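Local atomic coordinates of CDP-glucose-4,6-dehydratase (Yersinia pseudotuberculosis, PDB entry 1RKX), a protein that catalyses the NAD-dependent conversion of CDP-D-glucose into CDP-4-dehydro-6-deoxy-D-glucose with loss of water. Residues C[71-76]-C[119-124]; C[202-207]-C[211-216]; C[268-273]-C[320-325]. One frame throughout, in Å; residues are numbered along the deposited sequence.

Contact 1: C[71-76]-C[119-124]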
loop_
_atom_site.group_PDB
_atom_site.type_symbol
_atom_site.label_atom_id
_atom_site.label_comp_id
_atom_site.label_asym_id
_atom_site.label_seq_id
_atom_site.Cartn_x
_atom_site.Cartn_y
_atom_site.Cartn_z
ATOM N N LYS C 71 -1.676 -4.255 -41.817
ATOM C CA LYS C 71 -2.610 -5.318 -42.171
ATOM C C LYS C 71 -3.727 -5.411 -41.134
ATOM O O LYS C 71 -4.865 -5.724 -41.471
ATOM C CB LYS C 71 -1.884 -6.659 -42.275
ATOM C CG LYS C 71 -2.796 -7.808 -42.672
ATOM C CD LYS C 71 -2.027 -9.108 -42.810
ATOM C CE LYS C 71 -2.965 -10.244 -43.164
ATOM N NZ LYS C 71 -2.243 -11.533 -43.318
ATOM N N LEU C 72 -3.398 -5.141 -39.872
ATOM C CA LEU C 72 -4.393 -5.182 -38.802
ATOM C C LEU C 72 -5.324 -3.975 -38.922
ATOM O O LEU C 72 -6.538 -4.096 -38.744
ATOM C CB LEU C 72 -3.705 -5.186 -37.434
ATOM C CG LEU C 72 -4.619 -5.135 -36.204
ATOM C CD1 LEU C 72 -5.648 -6.261 -36.249
ATOM C CD2 LEU C 72 -3.761 -5.241 -34.946
ATOM N N LEU C 73 -4.747 -2.813 -39.221
ATOM C CA LEU C 73 -5.524 -1.587 -39.386
ATOM C C LEU C 73 -6.541 -1.770 -40.513
ATOM O O LEU C 73 -7.718 -1.428 -40.366
ATOM C CB LEU C 73 -4.590 -0.421 -39.717
ATOM C CG LEU C 73 -5.182 0.881 -40.269
ATOM C CD1 LEU C 73 -6.032 1.570 -39.206
ATOM C CD2 LEU C 73 -4.036 1.792 -40.724
ATOM N N GLU C 74 -6.078 -2.314 -41.635
ATOM C CA GLU C 74 -6.942 -2.542 -42.789
ATOM C C GLU C 74 -8.041 -3.554 -42.487
ATOM O O GLU C 74 -9.195 -3.350 -42.867
ATOM C CB GLU C 74 -6.121 -3.031 -43.985
ATOM C CG GLU C 74 -5.194 -1.983 -44.572
ATOM C CD GLU C 74 -5.933 -0.735 -45.013
ATOM O OE1 GLU C 74 -6.893 -0.856 -45.804
ATOM O OE2 GLU C 74 -5.553 0.368 -44.568
ATOM N N SER C 75 -7.679 -4.641 -41.814
ATOM C CA SER C 75 -8.645 -5.680 -41.469
ATOM C C SER C 75 -9.769 -5.096 -40.615
ATOM O O SER C 75 -10.937 -5.468 -40.763
ATOM C CB SER C 75 -7.952 -6.817 -40.712
ATOM O OG SER C 75 -8.869 -7.847 -40.373
ATOM N N ILE C 76 -9.413 -4.177 -39.727
ATOM C CA ILE C 76 -10.390 -3.544 -38.856
ATOM C C ILE C 76 -11.197 -2.473 -39.597
ATOM O O ILE C 76 -12.425 -2.422 -39.481
ATOM C CB ILE C 76 -9.695 -2.914 -37.624
ATOM C CG1 ILE C 76 -9.080 -4.028 -36.764
ATOM C CG2 ILE C 76 -10.699 -2.093 -36.819
ATOM C CD1 ILE C 76 -8.224 -3.540 -35.603
ATOM N N ARG C 119 -8.294 3.559 -32.676
ATOM C CA ARG C 119 -8.228 5.004 -32.527
ATOM C C ARG C 119 -8.492 5.726 -33.851
ATOM O O ARG C 119 -9.254 6.693 -33.907
ATOM C CB ARG C 119 -6.845 5.385 -31.990
ATOM C CG ARG C 119 -6.628 6.857 -31.722
ATOM C CD ARG C 119 -5.380 7.061 -30.873
ATOM N NE ARG C 119 -4.131 7.099 -31.630
ATOM C CZ ARG C 119 -3.629 8.201 -32.176
ATOM N NH1 ARG C 119 -4.276 9.355 -32.050
ATOM N NH2 ARG C 119 -2.471 8.159 -32.825
ATOM N N HIS C 120 -7.874 5.241 -34.921
ATOM C CA HIS C 120 -8.028 5.871 -36.228
ATOM C C HIS C 120 -9.271 5.491 -37.022
ATOM O O HIS C 120 -9.851 6.334 -37.704
ATOM C CB HIS C 120 -6.774 5.620 -37.064
ATOM C CG HIS C 120 -5.547 6.262 -36.497
ATOM N ND1 HIS C 120 -5.472 7.614 -36.233
ATOM C CD2 HIS C 120 -4.359 5.738 -36.112
ATOM C CE1 HIS C 120 -4.291 7.894 -35.710
ATOM N NE2 HIS C 120 -3.597 6.773 -35.627
ATOM N N VAL C 121 -9.687 4.233 -36.938
ATOM C CA VAL C 121 -10.871 3.788 -37.665
ATOM C C VAL C 121 -12.134 4.445 -37.118
ATOM O O VAL C 121 -13.009 4.861 -37.880
ATOM C CB VAL C 121 -11.018 2.252 -37.597
ATOM C CG1 VAL C 121 -12.340 1.816 -38.223
ATOM C CG2 VAL C 121 -9.857 1.592 -38.325
ATOM N N GLY C 122 -12.221 4.538 -35.794
ATOM C CA GLY C 122 -13.380 5.150 -35.165
ATOM C C GLY C 122 -14.613 4.262 -35.187
ATOM O O GLY C 122 -14.624 3.215 -35.834
ATOM N N GLY C 123 -15.651 4.674 -34.466
ATOM C CA GLY C 123 -16.884 3.910 -34.439
ATOM C C GLY C 123 -16.935 2.742 -33.470
ATOM O O GLY C 123 -18.004 2.179 -33.234
ATOM N N VAL C 124 -15.792 2.356 -32.909
ATOM C CA VAL C 124 -15.786 1.246 -31.965
ATOM C C VAL C 124 -16.350 1.735 -30.632
ATOM O O VAL C 124 -15.853 2.701 -30.048
ATOM C CB VAL C 124 -14.367 0.691 -31.762
ATOM C CG1 VAL C 124 -14.403 -0.466 -30.775
ATOM C CG2 VAL C 124 -13.795 0.220 -33.105
#
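Val121 CG2 is the one side-chain atom of 119-124 that meets both Leu73 and Ile76, and the contact is built around it. Leu73 CD1 lies 3.9 Å from Val121 CG2, the two side chains running past each other in opposite senses. From a different direction Ile76 CG2 approaches Val121 CG2 to 4.1 Å, at a slant. Val121 holds CG2 opposite its carbonyl carbon (chi1 174° for CG1), which turns that methyl to helix 69-79. The more deeply enclosed side is that of Ile76: this buried residue also packs on Ala117 of helix 100-121, on Phe13 of strand 11-15 and on Pro81. The looser side lies toward exposed His120, whose CB stays 4.6 Å from Leu73 CD1; its NE2 is hydrogen-bonded to Glu116 instead. No hydrogen bond crosses between the segments, and the 166 Å² buried here is mostly aliphatic. Just beyond Val121 the helix ends at Gly122, which takes a positive phi (75°), and the chain turns toward strand 126-130. Two neighbouring helices packed on one face of a parallel sheet, through aliphatic residues one turn apart, belong to the layered architecture of the NAD-binding Rossmann fold.

Contact 2: C[202-207]-C[211-216]; sequences WALDRI and ILRAFE
Arg213 reaches from helix 207-216 to the carbonyl oxygens of Trp202 and Ala203, and its side chain contributes the largest single share of the buried surface. From CB, the chain leaves with CG beside the backbone N and anti to the carbonyl carbon (chi1 -70°), then runs extended through CD to NE; CB, CG and CD make no close contact with the loop and serve as the stem. The turn comes about CD-NE (chi4 83°), setting the guanidinium across the stem with its edge to the loop. NH2 donates to Ala203 O at 3.3 Å, with an N-H...O angle of 158°; the acceptor lies close to the guanidinium plane, but the donor stands above the carbonyl plane instead of on a lone pair. Trp202 O is also at this edge, 2.9 Å from Arg213 NH2. Over one guanidinium face comes Leu204 CD2, 3.7 Å from Arg213 NH2, the two side chains crossing at about a right angle. CZ and NH1 also lie near Ala203 O. NH1 has its strongest partner in Asp210, whose carboxylate forms a salt bridge that should hold the group's rotation.

A second link is made by water: Trp202 NE1 donates to water 1 at 3.0 Å, in the plane of the indole, and water 1 donates to Glu216 OE2 at 2.9 Å. Glu216 OE2 is further bonded to His333 of helix 322-338, while the Trp202 ring meets Trp336 edge-to-face. Arg206, the N-cap residue, sends its side chain the other way to touch NAD, its NH1 bridged to Asp201. Residues 202-207 form a cofactor-side loop tied back on the helix they lead into, at the NAD-binding site of this extended short-chain dehydrogenase/reductase fold.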
loop_
_atom_site.group_PDB
_atom_site.type_symbol
_atom_site.label_atom_id
_atom_site.label_comp_id
_atom_site.label_asym_id
_atom_site.label_seq_id
_atom_site.Cartn_x
_atom_site.Cartn_y
_atom_site.Cartn_z
ATOM N N TRP C 202 -6.135 -28.144 -26.907
ATOM C CA TRP C 202 -5.101 -29.123 -27.176
ATOM C C TRP C 202 -3.697 -28.599 -26.925
ATOM O O TRP C 202 -2.719 -29.108 -27.474
ATOM C CB TRP C 202 -5.252 -29.637 -28.609
ATOM C CG TRP C 202 -6.248 -30.770 -28.707
ATOM C CD1 TRP C 202 -6.048 -32.070 -28.327
ATOM C CD2 TRP C 202 -7.600 -30.694 -29.183
ATOM N NE1 TRP C 202 -7.192 -32.808 -28.538
ATOM C CE2 TRP C 202 -8.159 -31.988 -29.062
ATOM C CE3 TRP C 202 -8.393 -29.662 -29.700
ATOM C CZ2 TRP C 202 -9.477 -32.275 -29.441
ATOM C CZ3 TRP C 202 -9.706 -29.948 -30.078
ATOM C CH2 TRP C 202 -10.232 -31.245 -29.946
ATOM N N ALA C 203 -3.600 -27.579 -26.080
ATOM C CA ALA C 203 -2.301 -27.022 -25.736
ATOM C C ALA C 203 -1.499 -28.146 -25.091
ATOM O O ALA C 203 -2.065 -29.042 -24.458
ATOM C CB ALA C 203 -2.467 -25.872 -24.758
ATOM N N LEU C 204 -0.184 -28.102 -25.252
ATOM C CA LEU C 204 0.678 -29.126 -24.686
ATOM C C LEU C 204 1.022 -28.841 -23.230
ATOM O O LEU C 204 1.009 -27.696 -22.786
ATOM C CB LEU C 204 1.969 -29.231 -25.500
ATOM C CG LEU C 204 1.818 -29.653 -26.962
ATOM C CD1 LEU C 204 3.174 -29.589 -27.650
ATOM C CD2 LEU C 204 1.241 -31.063 -27.035
ATOM N N ASP C 205 1.327 -29.903 -22.495
ATOM C CA ASP C 205 1.702 -29.803 -21.093
ATOM C C ASP C 205 0.738 -29.002 -20.221
ATOM O O ASP C 205 1.138 -28.077 -19.511
ATOM C CB ASP C 205 3.113 -29.227 -20.984
ATOM C CG ASP C 205 4.145 -30.077 -21.706
ATOM O OD1 ASP C 205 4.285 -31.268 -21.353
ATOM O OD2 ASP C 205 4.813 -29.559 -22.627
ATOM N N ARG C 206 -0.537 -29.363 -20.301
ATOM C CA ARG C 206 -1.585 -28.751 -19.498
ATOM C C ARG C 206 -2.285 -29.962 -18.906
ATOM O O ARG C 206 -2.657 -30.887 -19.632
ATOM C CB ARG C 206 -2.527 -27.915 -20.366
ATOM C CG ARG C 206 -1.901 -26.599 -20.810
ATOM C CD ARG C 206 -2.912 -25.660 -21.448
ATOM N NE ARG C 206 -2.312 -24.371 -21.789
ATOM C CZ ARG C 206 -2.951 -23.385 -22.412
ATOM N NH1 ARG C 206 -4.221 -23.534 -22.770
ATOM N NH2 ARG C 206 -2.321 -22.248 -22.684
ATOM N N ILE C 207 -2.446 -29.964 -17.588
ATOM C CA ILE C 207 -3.029 -31.107 -16.900
ATOM C C ILE C 207 -4.338 -31.677 -17.431
ATOM O O ILE C 207 -4.428 -32.884 -17.655
ATOM C CB ILE C 207 -3.185 -30.837 -15.387
ATOM C CG1 ILE C 207 -4.222 -29.753 -15.143
ATOM C CG2 ILE C 207 -1.850 -30.410 -14.798
ATOM C CD1 ILE C 207 -4.664 -29.703 -13.706
ATOM N N ILE C 211 -4.552 -35.206 -19.219
ATOM C CA ILE C 211 -5.328 -36.260 -18.584
ATOM C C ILE C 211 -6.169 -36.942 -19.656
ATOM O O ILE C 211 -6.275 -38.165 -19.695
ATOM C CB ILE C 211 -6.272 -35.705 -17.495
ATOM C CG1 ILE C 211 -5.458 -35.186 -16.306
ATOM C CG2 ILE C 211 -7.229 -36.799 -17.036
ATOM C CD1 ILE C 211 -6.289 -34.491 -15.245
ATOM N N LEU C 212 -6.758 -36.136 -20.530
ATOM C CA LEU C 212 -7.597 -36.651 -21.602
ATOM C C LEU C 212 -6.772 -37.466 -22.601
ATOM O O LEU C 212 -7.250 -38.467 -23.137
ATOM C CB LEU C 212 -8.319 -35.488 -22.297
ATOM C CG LEU C 212 -9.342 -34.758 -21.409
ATOM C CD1 LEU C 212 -9.812 -33.468 -22.071
ATOM C CD2 LEU C 212 -10.516 -35.684 -21.134
ATOM N N ARG C 213 -5.533 -37.046 -22.840
ATOM C CA ARG C 213 -4.659 -37.765 -23.762
ATOM C C ARG C 213 -4.335 -39.144 -23.196
ATOM O O ARG C 213 -4.198 -40.119 -23.939
ATOM C CB ARG C 213 -3.354 -36.994 -23.995
ATOM C CG ARG C 213 -3.498 -35.709 -24.796
ATOM C CD ARG C 213 -2.130 -35.205 -25.244
ATOM N NE ARG C 213 -2.201 -33.972 -26.029
ATOM C CZ ARG C 213 -2.290 -32.747 -25.513
ATOM N NH1 ARG C 213 -2.318 -32.570 -24.198
ATOM N NH2 ARG C 213 -2.349 -31.695 -26.317
ATOM N N ALA C 214 -4.203 -39.219 -21.877
ATOM C CA ALA C 214 -3.908 -40.485 -21.218
ATOM C C ALA C 214 -5.127 -41.398 -21.327
ATOM O O ALA C 214 -5.011 -42.554 -21.739
ATOM C CB ALA C 214 -3.561 -40.246 -19.753
ATOM N N PHE C 215 -6.289 -40.871 -20.949
ATOM C CA PHE C 215 -7.536 -41.629 -21.009
ATOM C C PHE C 215 -7.740 -42.100 -22.441
ATOM O O PHE C 215 -8.123 -43.243 -22.698
ATOM C CB PHE C 215 -8.720 -40.746 -20.597
ATOM C CG PHE C 215 -8.768 -40.424 -19.127
ATOM C CD1 PHE C 215 -9.784 -39.620 -18.620
ATOM C CD2 PHE C 215 -7.820 -40.936 -18.245
ATOM C CE1 PHE C 215 -9.859 -39.331 -17.258
ATOM C CE2 PHE C 215 -7.885 -40.654 -16.880
ATOM C CZ PHE C 215 -8.907 -39.851 -16.388
ATOM N N GLU C 216 -7.469 -41.186 -23.362
ATOM C CA GLU C 216 -7.595 -41.412 -24.794
ATOM C C GLU C 216 -6.872 -42.684 -25.230
ATOM O O GLU C 216 -7.424 -43.501 -25.967
ATOM C CB GLU C 216 -7.005 -40.212 -25.522
ATOM C CG GLU C 216 -7.675 -39.841 -26.810
ATOM C CD GLU C 216 -7.164 -38.519 -27.329
ATOM O OE1 GLU C 216 -5.964 -38.437 -27.663
ATOM O OE2 GLU C 216 -7.956 -37.560 -27.392
HETATM O O HOH W 1 -6.223 -35.248 -27.133
#

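Contact 3: C[268-273]-C[320-325]; sequences DATPVK and WNLNTT
Asp268 points its carboxylate at the start of helix 322-338, where OD1 accepts the backbone N-H of Leu322. Trp320, the first residue of 320-325, turns its ring away from 268-273 to stack on Tyr328, while its backbone N is bonded to Glu237. Asn321 follows as N-cap. Its CB is 3.7 Å from Asp268 OD1, but its amide leads off the other way: with CG set between backbone N and carbonyl carbon (chi1 56°), Asn321 OD1 accepts from Thr324 N at 2.7 Å, nearly straight at 173°.

Leu322 joins the segments by both backbone and side chain. Its N donates to Asp268 OD1 at 2.8 Å, with an N-H...O angle of 156°; OD1 accepts through its syn lone pair, and the helix dipole would probably stabilise the carboxylate here. Further out, Leu322 CD2 rests 3.7 Å from Thr270 CB, and equally near Thr270 OG1, the two side chains meeting aslant. That hydroxyl donates to Asp268 O at 2.7 Å, bracing the turn that carries the carboxylate. Leu322 also packs on Trp232 and Ile197 of the mixed sheet. Thr324 serves the cap. Thr325 N, bonded to Asn321 O at 3.1 Å, completes the first turn, and its side chain packs on Ile197 and His234. The whole is a helix N-terminus doubly engaged by side chains, an Asn N-cap from within and an aspartate from a distant loop, joining helix 322-338 to the segment that leads into strand 270-271.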
loop_
_atom_site.group_PDB
_atom_site.type_symbol
_atom_site.label_atom_id
_atom_site.label_comp_id
_atom_site.label_asym_id
_atom_site.label_seq_id
_atom_site.Cartn_x
_atom_site.Cartn_y
_atom_site.Cartn_z
ATOM N N ASP C 268 -14.194 -23.403 -4.219
ATOM C CA ASP C 268 -14.180 -24.393 -5.293
ATOM C C ASP C 268 -12.765 -24.951 -5.490
ATOM O O ASP C 268 -12.580 -25.972 -6.151
ATOM C CB ASP C 268 -14.685 -23.720 -6.584
ATOM C CG ASP C 268 -14.905 -24.698 -7.731
ATOM O OD1 ASP C 268 -15.676 -25.670 -7.563
ATOM O OD2 ASP C 268 -14.316 -24.476 -8.815
ATOM N N ALA C 269 -11.776 -24.282 -4.896
ATOM C CA ALA C 269 -10.374 -24.684 -5.011
ATOM C C ALA C 269 -10.174 -26.166 -4.735
ATOM O O ALA C 269 -10.433 -26.644 -3.630
ATOM C CB ALA C 269 -9.515 -23.858 -4.067
ATOM N N THR C 270 -9.691 -26.883 -5.742
ATOM C CA THR C 270 -9.474 -28.320 -5.632
ATOM C C THR C 270 -8.089 -28.726 -6.125
ATOM O O THR C 270 -7.655 -28.298 -7.194
ATOM C CB THR C 270 -10.525 -29.083 -6.466
ATOM O OG1 THR C 270 -11.838 -28.599 -6.143
ATOM C CG2 THR C 270 -10.446 -30.574 -6.191
ATOM N N PRO C 271 -7.375 -29.563 -5.350
ATOM C CA PRO C 271 -6.036 -30.014 -5.744
ATOM C C PRO C 271 -6.121 -30.891 -6.993
ATOM O O PRO C 271 -7.216 -31.269 -7.410
ATOM C CB PRO C 271 -5.558 -30.781 -4.512
ATOM C CG PRO C 271 -6.829 -31.343 -3.962
ATOM C CD PRO C 271 -7.772 -30.164 -4.065
ATOM N N VAL C 272 -4.976 -31.220 -7.585
ATOM C CA VAL C 272 -4.972 -32.025 -8.800
ATOM C C VAL C 272 -5.339 -33.492 -8.608
ATOM O O VAL C 272 -6.045 -34.066 -9.439
ATOM C CB VAL C 272 -3.608 -31.950 -9.524
ATOM C CG1 VAL C 272 -3.252 -30.506 -9.804
ATOM C CG2 VAL C 272 -2.540 -32.612 -8.695
ATOM N N LYS C 273 -4.869 -34.107 -7.528
ATOM C CA LYS C 273 -5.185 -35.511 -7.287
ATOM C C LYS C 273 -6.696 -35.709 -7.329
ATOM O O LYS C 273 -7.193 -36.643 -7.959
ATOM C CB LYS C 273 -4.642 -35.969 -5.929
ATOM C CG LYS C 273 -4.760 -37.473 -5.703
ATOM C CD LYS C 273 -4.155 -37.908 -4.374
ATOM C CE LYS C 273 -4.966 -37.402 -3.189
ATOM N NZ LYS C 273 -6.334 -37.990 -3.155
ATOM N N TRP C 320 -20.802 -22.817 -12.778
ATOM C CA TRP C 320 -20.484 -24.228 -12.568
ATOM C C TRP C 320 -19.358 -24.494 -11.576
ATOM O O TRP C 320 -18.294 -23.878 -11.653
ATOM C CB TRP C 320 -20.095 -24.897 -13.890
ATOM C CG TRP C 320 -21.156 -24.909 -14.949
ATOM C CD1 TRP C 320 -22.500 -24.710 -14.782
ATOM C CD2 TRP C 320 -20.960 -25.184 -16.340
ATOM N NE1 TRP C 320 -23.153 -24.848 -15.987
ATOM C CE2 TRP C 320 -22.230 -25.141 -16.959
ATOM C CE3 TRP C 320 -19.833 -25.469 -17.126
ATOM C CZ2 TRP C 320 -22.404 -25.372 -18.332
ATOM C CZ3 TRP C 320 -20.006 -25.699 -18.489
ATOM C CH2 TRP C 320 -21.285 -25.648 -19.076
ATOM N N ASN C 321 -19.586 -25.419 -10.648
ATOM C CA ASN C 321 -18.544 -25.768 -9.697
ATOM C C ASN C 321 -17.564 -26.593 -10.522
ATOM O O ASN C 321 -17.838 -26.890 -11.687
ATOM C CB ASN C 321 -19.106 -26.595 -8.536
ATOM C CG ASN C 321 -19.821 -27.845 -9.001
ATOM O OD1 ASN C 321 -19.248 -28.683 -9.692
ATOM N ND2 ASN C 321 -21.084 -27.978 -8.616
ATOM N N LEU C 322 -16.434 -26.974 -9.941
ATOM C CA LEU C 322 -15.452 -27.735 -10.699
ATOM C C LEU C 322 -15.978 -29.088 -11.172
ATOM O O LEU C 322 -15.805 -29.446 -12.336
ATOM C CB LEU C 322 -14.168 -27.924 -9.890
ATOM C CG LEU C 322 -12.986 -28.431 -10.727
ATOM C CD1 LEU C 322 -12.797 -27.531 -11.944
ATOM C CD2 LEU C 322 -11.722 -28.469 -9.883
ATOM N N ASN C 323 -16.626 -29.833 -10.277
ATOM C CA ASN C 323 -17.165 -31.146 -10.629
ATOM C C ASN C 323 -18.030 -31.079 -11.880
ATOM O O ASN C 323 -17.865 -31.875 -12.799
ATOM C CB ASN C 323 -17.991 -31.723 -9.476
ATOM C CG ASN C 323 -17.164 -31.978 -8.234
ATOM O OD1 ASN C 323 -17.614 -32.646 -7.303
ATOM N ND2 ASN C 323 -15.949 -31.442 -8.208
ATOM N N THR C 324 -18.963 -30.133 -11.903
ATOM C CA THR C 324 -19.838 -29.960 -13.051
ATOM C C THR C 324 -18.982 -29.723 -14.293
ATOM O O THR C 324 -19.182 -30.353 -15.338
ATOM C CB THR C 324 -20.770 -28.754 -12.853
ATOM O OG1 THR C 324 -21.621 -28.989 -11.724
ATOM C CG2 THR C 324 -21.619 -28.516 -14.091
ATOM N N THR C 325 -18.020 -28.818 -14.165
ATOM C CA THR C 325 -17.119 -28.478 -15.266
ATOM C C THR C 325 -16.334 -29.688 -15.773
ATOM O O THR C 325 -16.250 -29.914 -16.983
ATOM C CB THR C 325 -16.147 -27.352 -14.829
ATOM O OG1 THR C 325 -16.893 -26.134 -14.683
ATOM C CG2 THR C 325 -15.025 -27.152 -15.855
#

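Overall arrangement
From the N terminus the chain first meets contact 1, where 119-124 returns to 71-76 after strand 83-86 and helices 93-98 and 100-121, joining two helices beside the parallel sheet. Contact 2 then closes a short loop, from 202-207 to 211-216, at the entrance to helix 207-216. Contact 3 spans a longer excursion, bringing the start of helix 322-338 to the strand 270-271 edge of the mixed sheet. All three are in series, none nested or crossed. Contact 1 lies on the opposite side of the chain's centre from the other two, its centre about 38 and 41 Å from theirs; those two centres are about 17 Å apart, and the contacts touch, Ile207 CD1 to Val272 CG1, 4.2 Å.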